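Side-chain contact in malonyl-CoA decarboxylase (Rhodopseudomonas palustris, PDB 4KSA), which probably catalyses the decarboxylation of malonyl-CoA to acetyl-CoA and carbon dioxide: residues S17-G22 and R223-P228. Numbering follows the deposited sequence.
Sequences SLTERG and RLVDEP
V225 overlaps the backbone of helix 6-22, pressing its two methyl groups against L18 and T19. Its CG2 lies 3.4 Å from the carbonyl oxygen L18 O. The other methyl, CG1, meets the methyl carbon T19 CG2 at 4.0 Å. A beta-branched residue suits this place, because its two short arms spread across neighbouring helix residues without having to reach far. G22 has no side chain, and V225 lies beside its backbone. The carbonyl of L18 also accepts the helical bond from G22 N, at 3.3 Å.

T19 divides its branches between the two segments. OG1 lies beside the backbone N (chi1 -52°), which puts CG2 anti to that N and turned to the loop, and OG1 is left to bond back to F15 O, one turn earlier in the helix. The same methyl meets D226, whose side chain crosses that of T19 at about a right angle and brings OD2 to 3.7 Å from T19 CG2. This is a van der Waals contact; the charge of D226 is answered by a salt bridge from OD1 to R23, just beyond the helical segment.

V225 and D226 are the two central residues of a type II beta turn, L224 to E227, closed by E227 N to L224 O at 3.1 Å. D226 takes the positive phi (62°) that this turn requires at its third position. The turn lies in the loop joining two neighbouring antiparallel strands of the mixed sheet, 214-220 and 230-237, in the C-terminal family region, and it packs toward the end of the N-terminal helix.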
ATOM      1  N   SER A  17       3.012   4.901  -6.372  1.00 64.78           N
ATOM      2  CA  SER A  17       2.402   6.015  -7.081  1.00 65.39           C
ATOM      3  C   SER A  17       3.080   6.159  -8.451  1.00 66.26           C
ATOM      4  O   SER A  17       2.412   6.252  -9.480  1.00 65.54           O
ATOM      5  CB  SER A  17       2.584   7.308  -6.276  1.00 64.94           C
ATOM      6  OG  SER A  17       1.985   7.203  -4.997  1.00 62.13           O
ATOM      7  N   LEU A  18       4.413   6.165  -8.448  1.00 67.86           N
ATOM      8  CA  LEU A  18       5.213   6.293  -9.669  1.00 69.06           C
ATOM      9  C   LEU A  18       5.022   5.084 -10.587  1.00 68.93           C
ATOM     10  O   LEU A  18       5.433   5.103 -11.752  1.00 68.53           O
ATOM     11  CB  LEU A  18       6.706   6.422  -9.319  1.00 69.24           C
ATOM     12  CG  LEU A  18       7.102   7.393  -8.201  1.00 69.49           C
ATOM     13  CD1 LEU A  18       8.594   7.246  -7.858  1.00 67.16           C
ATOM     14  CD2 LEU A  18       6.758   8.810  -8.639  1.00 68.46           C
ATOM     15  N   THR A  19       4.420   4.027 -10.054  1.00 68.82           N
ATOM     16  CA  THR A  19       4.191   2.828 -10.839  1.00 70.73           C
ATOM     17  C   THR A  19       2.886   2.965 -11.591  1.00 72.33           C
ATOM     18  O   THR A  19       2.853   2.790 -12.809  1.00 72.34           O
ATOM     19  CB  THR A  19       4.138   1.561  -9.957  1.00 70.99           C
ATOM     20  OG1 THR A  19       5.306   1.506  -9.130  1.00 71.02           O
ATOM     21  CG2 THR A  19       4.094   0.295 -10.833  1.00 68.88           C
ATOM     22  N   GLU A  20       1.806   3.277 -10.879  1.00 75.04           N
ATOM     23  CA  GLU A  20       0.530   3.444 -11.557  1.00 78.22           C
ATOM     24  C   GLU A  20       0.623   4.621 -12.517  1.00 78.12           C
ATOM     25  O   GLU A  20       0.055   4.578 -13.608  1.00 79.44           O
ATOM     26  CB  GLU A  20      -0.624   3.628 -10.567  1.00 79.52           C
ATOM     27  CG  GLU A  20      -0.268   4.319  -9.282  1.00 84.74           C
ATOM     28  CD  GLU A  20      -1.464   4.426  -8.358  1.00 88.15           C
ATOM     29  OE1 GLU A  20      -2.444   5.102  -8.750  1.00 89.31           O
ATOM     30  OE2 GLU A  20      -1.430   3.832  -7.253  1.00 89.21           O
ATOM     31  N   ARG A  21       1.353   5.663 -12.129  1.00 77.75           N
ATOM     32  CA  ARG A  21       1.528   6.813 -13.016  1.00 78.41           C
ATOM     33  C   ARG A  21       2.167   6.294 -14.306  1.00 79.81           C
ATOM     34  O   ARG A  21       1.737   6.634 -15.413  1.00 80.23           O
ATOM     35  CB  ARG A  21       2.450   7.854 -12.376  1.00 76.63           C
ATOM     36  CG  ARG A  21       2.927   8.943 -13.330  1.00 75.11           C
ATOM     37  CD  ARG A  21       3.917   9.871 -12.641  1.00 74.70           C
ATOM     38  NE  ARG A  21       3.344  10.439 -11.423  1.00 74.45           N
ATOM     39  CZ  ARG A  21       4.036  11.078 -10.483  1.00 73.63           C
ATOM     40  NH1 ARG A  21       5.350  11.244 -10.604  1.00 71.34           N
ATOM     41  NH2 ARG A  21       3.405  11.552  -9.416  1.00 73.61           N
ATOM     42  N   GLY A  22       3.190   5.452 -14.141  1.00 80.68           N
ATOM     43  CA  GLY A  22       3.898   4.878 -15.273  1.00 80.45           C
ATOM     44  C   GLY A  22       3.152   3.747 -15.956  1.00 80.16           C
ATOM     45  O   GLY A  22       3.592   3.237 -16.985  1.00 80.65           O
ATOM     46  N   ARG A 223      13.189   3.862 -11.962  1.00 34.94           N
ATOM     47  CA  ARG A 223      13.486   4.480 -13.264  1.00 34.82           C
ATOM     48  C   ARG A 223      12.883   3.705 -14.417  1.00 33.53           C
ATOM     49  O   ARG A 223      12.531   4.290 -15.427  1.00 35.74           O
ATOM     50  CB  ARG A 223      14.994   4.595 -13.521  1.00 35.70           C
ATOM     51  CG  ARG A 223      15.708   5.659 -12.730  1.00 39.07           C
ATOM     52  CD  ARG A 223      15.285   7.064 -13.121  1.00 39.03           C
ATOM     53  NE  ARG A 223      16.037   8.048 -12.348  1.00 41.19           N
ATOM     54  CZ  ARG A 223      16.179   9.324 -12.691  1.00 41.90           C
ATOM     55  NH1 ARG A 223      16.888  10.142 -11.918  1.00 38.77           N
ATOM     56  NH2 ARG A 223      15.612   9.777 -13.807  1.00 41.52           N
ATOM     57  N   LEU A 224      12.803   2.388 -14.273  1.00 33.18           N
ATOM     58  CA  LEU A 224      12.240   1.531 -15.293  1.00 34.98           C
ATOM     59  C   LEU A 224      11.138   0.721 -14.653  1.00 38.07           C
ATOM     60  O   LEU A 224      11.323  -0.434 -14.269  1.00 38.31           O
ATOM     61  CB  LEU A 224      13.298   0.599 -15.856  1.00 36.47           C
ATOM     62  CG  LEU A 224      14.408   1.266 -16.653  1.00 38.41           C
ATOM     63  CD1 LEU A 224      15.385   0.206 -17.116  1.00 38.23           C
ATOM     64  CD2 LEU A 224      13.812   2.017 -17.847  1.00 38.58           C
ATOM     65  N   VAL A 225       9.989   1.365 -14.537  1.00 40.02           N
ATOM     66  CA  VAL A 225       8.801   0.784 -13.952  1.00 40.96           C
ATOM     67  C   VAL A 225       8.411  -0.576 -14.519  1.00 39.52           C
ATOM     68  O   VAL A 225       8.433  -0.777 -15.725  1.00 36.32           O
ATOM     69  CB  VAL A 225       7.613   1.764 -14.095  1.00 42.69           C
ATOM     70  CG1 VAL A 225       6.291   0.994 -14.123  1.00 40.73           C
ATOM     71  CG2 VAL A 225       7.633   2.756 -12.911  1.00 42.37           C
ATOM     72  N   ASP A 226       8.059  -1.490 -13.614  1.00 39.20           N
ATOM     73  CA  ASP A 226       7.645  -2.842 -13.945  1.00 40.32           C
ATOM     74  C   ASP A 226       8.708  -3.649 -14.644  1.00 38.32           C
ATOM     75  O   ASP A 226       8.421  -4.696 -15.192  1.00 40.98           O
ATOM     76  CB  ASP A 226       6.385  -2.812 -14.823  1.00 43.26           C
ATOM     77  CG  ASP A 226       5.120  -2.514 -14.024  1.00 46.81           C
ATOM     78  OD1 ASP A 226       4.091  -2.157 -14.644  1.00 49.67           O
ATOM     79  OD2 ASP A 226       5.156  -2.643 -12.783  1.00 45.27           O
ATOM     80  N   GLU A 227       9.942  -3.187 -14.616  1.00 37.22           N
ATOM     81  CA  GLU A 227      10.980  -3.897 -15.334  1.00 36.81           C
ATOM     82  C   GLU A 227      12.022  -4.602 -14.449  1.00 36.44           C
ATOM     83  O   GLU A 227      12.771  -3.955 -13.707  1.00 33.78           O
ATOM     84  CB  GLU A 227      11.651  -2.914 -16.299  1.00 36.55           C
ATOM     85  CG  GLU A 227      12.450  -3.570 -17.396  1.00 42.71           C
ATOM     86  CD  GLU A 227      11.591  -4.384 -18.338  1.00 47.98           C
ATOM     87  OE1 GLU A 227      10.819  -3.778 -19.116  1.00 49.99           O
ATOM     88  OE2 GLU A 227      11.690  -5.634 -18.299  1.00 50.41           O
ATOM     89  N   PRO A 228      12.067  -5.950 -14.500  1.00 37.00           N
ATOM     90  CA  PRO A 228      13.050  -6.683 -13.683  1.00 38.43           C
ATOM     91  C   PRO A 228      14.463  -6.566 -14.295  1.00 38.69           C
ATOM     92  O   PRO A 228      14.751  -7.158 -15.331  1.00 38.91           O
ATOM     93  CB  PRO A 228      12.499  -8.116 -13.683  1.00 35.73           C
ATOM     94  CG  PRO A 228      11.859  -8.233 -15.001  1.00 35.66           C
ATOM     95  CD  PRO A 228      11.149  -6.886 -15.177  1.00 36.84           C
TER